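Local coordinates for uncharacterized protein YhfS (Escherichia coli, PDB 4J8L), which is of unknown function but carries pyridoxal phosphate covalently attached to a lysine and probably belongs to the fold-type I, aminotransferase-like enzymes, at residues A[9-14]-A[245-250]; A[61-66]-A[173-178]. One frame throughout, in Å; residues are numbered along the deposited sequence.

Contact 1 (A[9-14]-A[245-250])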
loop_
_atom_site.group_PDB
_atom_site.type_symbol
_atom_site.label_atom_id
_atom_site.label_comp_id
_atom_site.label_asym_id
_atom_site.label_seq_id
_atom_site.Cartn_x
_atom_site.Cartn_y
_atom_site.Cartn_z
ATOM N N LEU A 9 -7.738 0.475 -11.296
ATOM C CA LEU A 9 -8.324 -0.548 -12.150
ATOM C C LEU A 9 -9.802 -0.273 -12.371
ATOM O O LEU A 9 -10.507 0.190 -11.463
ATOM C CB LEU A 9 -8.156 -1.942 -11.531
ATOM C CG LEU A 9 -6.709 -2.387 -11.276
ATOM C CD1 LEU A 9 -6.682 -3.771 -10.639
ATOM C CD2 LEU A 9 -5.898 -2.375 -12.566
ATOM N N THR A 10 -10.285 -0.580 -13.569
ATOM C CA THR A 10 -11.720 -0.576 -13.813
ATOM C C THR A 10 -12.329 -1.819 -13.167
ATOM O O THR A 10 -11.614 -2.729 -12.753
ATOM C CB THR A 10 -12.043 -0.622 -15.309
ATOM O OG1 THR A 10 -11.632 -1.891 -15.834
ATOM C CG2 THR A 10 -11.335 0.506 -16.058
ATOM N N ILE A 11 -13.651 -1.854 -13.094
ATOM C CA ILE A 11 -14.341 -3.024 -12.561
ATOM C C ILE A 11 -14.010 -4.280 -13.380
ATOM O O ILE A 11 -13.784 -5.351 -12.809
ATOM C CB ILE A 11 -15.877 -2.794 -12.474
ATOM C CG1 ILE A 11 -16.562 -4.000 -11.836
ATOM C CG2 ILE A 11 -16.483 -2.480 -13.846
ATOM C CD1 ILE A 11 -16.133 -4.214 -10.414
ATOM N N ILE A 12 -13.961 -4.142 -14.705
ATOM C CA ILE A 12 -13.614 -5.273 -15.563
ATOM C C ILE A 12 -12.185 -5.739 -15.301
ATOM O O ILE A 12 -11.949 -6.937 -15.154
ATOM C CB ILE A 12 -13.759 -4.952 -17.061
ATOM C CG1 ILE A 12 -15.190 -4.523 -17.390
ATOM C CG2 ILE A 12 -13.374 -6.162 -17.896
ATOM C CD1 ILE A 12 -16.230 -5.466 -16.896
ATOM N N GLU A 13 -11.235 -4.800 -15.247
ATOM C CA GLU A 13 -9.847 -5.167 -14.952
ATOM C C GLU A 13 -9.713 -5.831 -13.579
ATOM O O GLU A 13 -8.952 -6.789 -13.401
ATOM C CB GLU A 13 -8.917 -3.944 -15.055
ATOM C CG GLU A 13 -8.725 -3.448 -16.477
ATOM C CD GLU A 13 -8.123 -2.066 -16.537
ATOM O OE1 GLU A 13 -8.289 -1.286 -15.570
ATOM O OE2 GLU A 13 -7.475 -1.759 -17.558
ATOM N N ALA A 14 -10.459 -5.319 -12.607
ATOM C CA ALA A 14 -10.423 -5.844 -11.254
ATOM C C ALA A 14 -10.951 -7.276 -11.185
ATOM O O ALA A 14 -10.381 -8.099 -10.479
ATOM C CB ALA A 14 -11.211 -4.932 -10.297
HETATM N N MSE A 245 -13.689 -4.719 -4.891
HETATM C CA MSE A 245 -14.210 -3.763 -3.910
HETATM C C MSE A 245 -13.480 -2.430 -4.025
HETATM O O MSE A 245 -14.083 -1.369 -3.876
HETATM C CB MSE A 245 -14.170 -4.333 -2.497
HETATM C CG MSE A 245 -14.912 -5.683 -2.409
HETATM SE SE MSE A 245 -16.840 -5.559 -2.756
HETATM C CE MSE A 245 -17.077 -4.235 -1.396
ATOM N N HIS A 246 -12.195 -2.473 -4.350
ATOM C CA HIS A 246 -11.494 -1.219 -4.559
ATOM C C HIS A 246 -11.844 -0.529 -5.874
ATOM O O HIS A 246 -11.823 0.697 -5.947
ATOM C CB HIS A 246 -9.985 -1.393 -4.352
ATOM C CG HIS A 246 -9.606 -1.413 -2.910
ATOM N ND1 HIS A 246 -9.620 -0.274 -2.132
ATOM C CD2 HIS A 246 -9.272 -2.433 -2.084
ATOM C CE1 HIS A 246 -9.277 -0.588 -0.895
ATOM N NE2 HIS A 246 -9.056 -1.892 -0.841
ATOM N N ALA A 247 -12.189 -1.300 -6.901
ATOM C CA ALA A 247 -12.615 -0.699 -8.159
ATOM C C ALA A 247 -13.942 0.003 -7.932
ATOM O O ALA A 247 -14.197 1.058 -8.498
ATOM C CB ALA A 247 -12.748 -1.740 -9.244
ATOM N N VAL A 248 -14.787 -0.589 -7.095
ATOM C CA VAL A 248 -16.051 0.053 -6.750
ATOM C C VAL A 248 -15.743 1.383 -6.050
ATOM O O VAL A 248 -16.352 2.413 -6.353
ATOM C CB VAL A 248 -16.908 -0.848 -5.834
ATOM C CG1 VAL A 248 -18.092 -0.062 -5.257
ATOM C CG2 VAL A 248 -17.423 -2.066 -6.602
ATOM N N GLN A 249 -14.776 1.357 -5.139
ATOM C CA GLN A 249 -14.405 2.556 -4.384
ATOM C C GLN A 249 -13.828 3.624 -5.306
ATOM O O GLN A 249 -14.096 4.821 -5.132
ATOM C CB GLN A 249 -13.392 2.233 -3.280
ATOM C CG GLN A 249 -12.912 3.476 -2.521
ATOM C CD GLN A 249 -11.819 3.185 -1.513
ATOM O OE1 GLN A 249 -11.827 2.155 -0.846
ATOM N NE2 GLN A 249 -10.876 4.112 -1.384
ATOM N N ALA A 250 -13.019 3.198 -6.271
ATOM C CA ALA A 250 -12.403 4.143 -7.200
ATOM C C ALA A 250 -13.477 4.881 -7.988
ATOM O O ALA A 250 -13.355 6.080 -8.241
ATOM C CB ALA A 250 -11.431 3.436 -8.139
HETATM O O HOH W 1 -12.709 1.753 -10.995
#
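A247 packs against the capped start of helix 11-28 and the residues just before it, a small, mainly apolar contact where the N-terminal helix begins beside the long helix 229-261 of this aminotransferase-like chain. The N-terminal end is a capping box: T10 is the N-cap, and E13 returns the bond. E13 N donates to T10 OG1 at 3.0 Å and T10 N to E13 OE1 at 2.9 Å, both nearly straight, with N-H...O angles of 170° and 173°. T10 N meets OE1 from the anti side of the carboxylate, somewhat out of its plane. This reciprocal pair ties down the first turn, whose other flank turns to helix 229-261.

The methyl of A247 is the centre of the contact. Its CB points at the first turn and lies 3.7 Å from A14 CB, and the carbonyl oxygens of L9 and T10 border the same methyl. I11 adds its CA and, more loosely, its side-chain tip: CD1 stands 4.4 Å from A247 CB. With CG1 anti to the backbone N (chi1 -177°), the I11 chain carries CD1 toward helix 229-261, where the side chain also touches V244. A14 reaches P243 and V244 of that helix as well. Little more than the A247 methyl stands between the backbones here, and I11 CA and A247 CA come within 5.3 Å.

No direct hydrogen bond joins the two segments. One water bridges them instead, donating to L9 O at 2.7 Å and to A247 O at 3.0 Å.

Contact 2 (A[61-66]-A[173-178])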
loop_
_atom_site.group_PDB
_atom_site.type_symbol
_atom_site.label_atom_id
_atom_site.label_comp_id
_atom_site.label_asym_id
_atom_site.label_seq_id
_atom_site.Cartn_x
_atom_site.Cartn_y
_atom_site.Cartn_z
ATOM N N ASP A 61 2.804 -16.834 -7.640
ATOM C CA ASP A 61 2.241 -17.080 -8.950
ATOM C C ASP A 61 1.349 -15.911 -9.394
ATOM O O ASP A 61 1.475 -15.418 -10.508
ATOM C CB ASP A 61 1.463 -18.401 -8.922
ATOM C CG ASP A 61 0.951 -18.808 -10.281
ATOM O OD1 ASP A 61 -0.103 -19.475 -10.340
ATOM O OD2 ASP A 61 1.608 -18.470 -11.288
ATOM N N ALA A 62 0.467 -15.460 -8.506
ATOM C CA ALA A 62 -0.500 -14.412 -8.833
ATOM C C ALA A 62 0.176 -13.084 -9.152
ATOM O O ALA A 62 -0.314 -12.316 -9.979
ATOM C CB ALA A 62 -1.493 -14.239 -7.697
ATOM N N PHE A 63 1.309 -12.827 -8.508
ATOM C CA PHE A 63 2.049 -11.590 -8.759
ATOM C C PHE A 63 3.291 -11.786 -9.629
ATOM O O PHE A 63 4.221 -10.983 -9.586
ATOM C CB PHE A 63 2.382 -10.873 -7.442
ATOM C CG PHE A 63 1.163 -10.382 -6.699
ATOM C CD1 PHE A 63 0.425 -9.316 -7.191
ATOM C CD2 PHE A 63 0.771 -10.965 -5.503
ATOM C CE1 PHE A 63 -0.692 -8.850 -6.521
ATOM C CE2 PHE A 63 -0.345 -10.500 -4.821
ATOM C CZ PHE A 63 -1.082 -9.443 -5.335
ATOM N N HIS A 64 3.285 -12.857 -10.419
ATOM C CA HIS A 64 4.281 -13.077 -11.467
ATOM C C HIS A 64 5.703 -13.034 -10.929
ATOM O O HIS A 64 6.598 -12.434 -11.528
ATOM C CB HIS A 64 4.065 -12.076 -12.601
ATOM C CG HIS A 64 2.667 -12.084 -13.133
ATOM N ND1 HIS A 64 1.702 -11.195 -12.713
ATOM C CD2 HIS A 64 2.057 -12.909 -14.019
ATOM C CE1 HIS A 64 0.565 -11.456 -13.334
ATOM N NE2 HIS A 64 0.757 -12.487 -14.136
ATOM N N ALA A 65 5.892 -13.687 -9.790
ATOM C CA ALA A 65 7.168 -13.702 -9.101
ATOM C C ALA A 65 7.630 -15.134 -8.882
ATOM O O ALA A 65 6.848 -16.078 -8.999
ATOM C CB ALA A 65 7.053 -12.973 -7.764
ATOM N N GLN A 66 8.910 -15.288 -8.575
ATOM C CA GLN A 66 9.473 -16.602 -8.332
ATOM C C GLN A 66 9.004 -17.197 -7.010
ATOM O O GLN A 66 8.800 -18.413 -6.905
ATOM C CB GLN A 66 10.986 -16.505 -8.333
ATOM C CG GLN A 66 11.554 -16.199 -9.703
ATOM C CD GLN A 66 13.059 -16.141 -9.709
ATOM O OE1 GLN A 66 13.688 -15.954 -8.671
ATOM N NE2 GLN A 66 13.653 -16.316 -10.885
ATOM N N TYR A 173 -1.039 0.069 -0.172
ATOM C CA TYR A 173 -2.167 0.859 -0.687
ATOM C C TYR A 173 -2.229 0.876 -2.218
ATOM O O TYR A 173 -3.080 1.538 -2.804
ATOM C CB TYR A 173 -2.144 2.294 -0.162
ATOM C CG TYR A 173 -2.455 2.490 1.303
ATOM C CD1 TYR A 173 -3.485 1.798 1.934
ATOM C CD2 TYR A 173 -1.747 3.425 2.051
ATOM C CE1 TYR A 173 -3.779 2.023 3.274
ATOM C CE2 TYR A 173 -2.026 3.647 3.375
ATOM C CZ TYR A 173 -3.048 2.951 3.990
ATOM O OH TYR A 173 -3.322 3.198 5.323
ATOM N N ALA A 174 -1.318 0.161 -2.866
ATOM C CA ALA A 174 -1.376 0.029 -4.317
ATOM C C ALA A 174 -1.769 -1.380 -4.768
ATOM O O ALA A 174 -2.250 -1.566 -5.887
ATOM C CB ALA A 174 -0.028 0.424 -4.945
ATOM N N VAL A 175 -1.535 -2.373 -3.913
ATOM C CA VAL A 175 -1.733 -3.768 -4.309
ATOM C C VAL A 175 -3.193 -4.037 -4.632
ATOM O O VAL A 175 -4.083 -3.620 -3.881
ATOM C CB VAL A 175 -1.247 -4.736 -3.217
ATOM C CG1 VAL A 175 -1.492 -6.193 -3.633
ATOM C CG2 VAL A 175 0.237 -4.513 -2.944
HETATM N N MSE A 176 -3.430 -4.713 -5.761
HETATM C CA MSE A 176 -4.782 -5.004 -6.250
HETATM C C MSE A 176 -5.581 -3.772 -6.670
HETATM O O MSE A 176 -6.780 -3.874 -6.949
HETATM C CB MSE A 176 -5.602 -5.817 -5.235
HETATM C CG MSE A 176 -5.124 -7.234 -5.041
HETATM SE SE MSE A 176 -4.977 -8.177 -6.765
HETATM C CE MSE A 176 -5.317 -10.004 -6.148
ATOM N N LYS A 177 -4.920 -2.622 -6.729
ATOM C CA LYS A 177 -5.587 -1.386 -7.120
ATOM C C LYS A 177 -5.010 -0.809 -8.415
ATOM O O LYS A 177 -5.607 0.085 -9.023
ATOM C CB LYS A 177 -5.471 -0.356 -6.000
ATOM C CG LYS A 177 -6.235 -0.728 -4.743
ATOM C CD LYS A 177 -6.595 0.546 -3.998
ATOM C CE LYS A 177 -6.018 0.564 -2.618
ATOM N NZ LYS A 177 -6.049 1.947 -2.070
ATOM N N VAL A 178 -3.841 -1.309 -8.809
ATOM C CA VAL A 178 -3.189 -0.916 -10.057
ATOM C C VAL A 178 -2.797 -2.146 -10.863
ATOM O O VAL A 178 -2.847 -3.278 -10.365
ATOM C CB VAL A 178 -1.925 -0.056 -9.814
ATOM C CG1 VAL A 178 -2.274 1.192 -8.998
ATOM C CG2 VAL A 178 -0.842 -0.865 -9.111
#
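The F63 ring meets V175 and M176 with its outer end, and both partners approach it obliquely. CZ does most of the touching: it lies 3.7 Å from V175 CG1, with CE1 of the same ring 4.0 Å from that methyl. The two side chains cross at about a right angle. With CG1 anti to the backbone N (chi1 179°), V175 turns this branch to the ring while CG2 lies beside the backbone N. The second partner is a selenomethionine, whose SE is 4.3 Å from F63 CZ and 5.4 Å from the ring centroid, 66° off the normal, a slanted Met-aromatic contact. All three residues are buried, and no hydrogen bond crosses between the segments.

F63 is the first residue to leave helical geometry after helix 50-62. A Schellman motif ends that helix, with H64 at positive phi as its C-prime residue and H64 N bonded to D61 O. The ring also touches V207 of strand 203-208 and I181 in a loop. M176 is in turn packed by K17 and L21 of helix 11-28 and by L239, A242 and P243 of helix 229-261, so M176 lies among those two helices and the end of helix 50-62.

Overall arrangement
Contacts 1 and 2 lie about 15 Å apart, centre to centre, and come in nested order: 9-14, then 61-66, 173-178 and finally 245-250. They meet through the loop 173-178. L9 N probably hydrogen-bonds to K177 O at 3.1 Å, while the L9 side chain packs on the backbone of M176 and V178, and H246 packs on K177. Helices 11-28 and 229-261 take part in both, since each also touches M176. Both segments of contact 2 belong to the aminotransferase-like part of the chain, its loop following strand 167-170 of the mixed seven-stranded sheet. Together the contacts join the N-terminal helix, the long helix 229-261 and that loop.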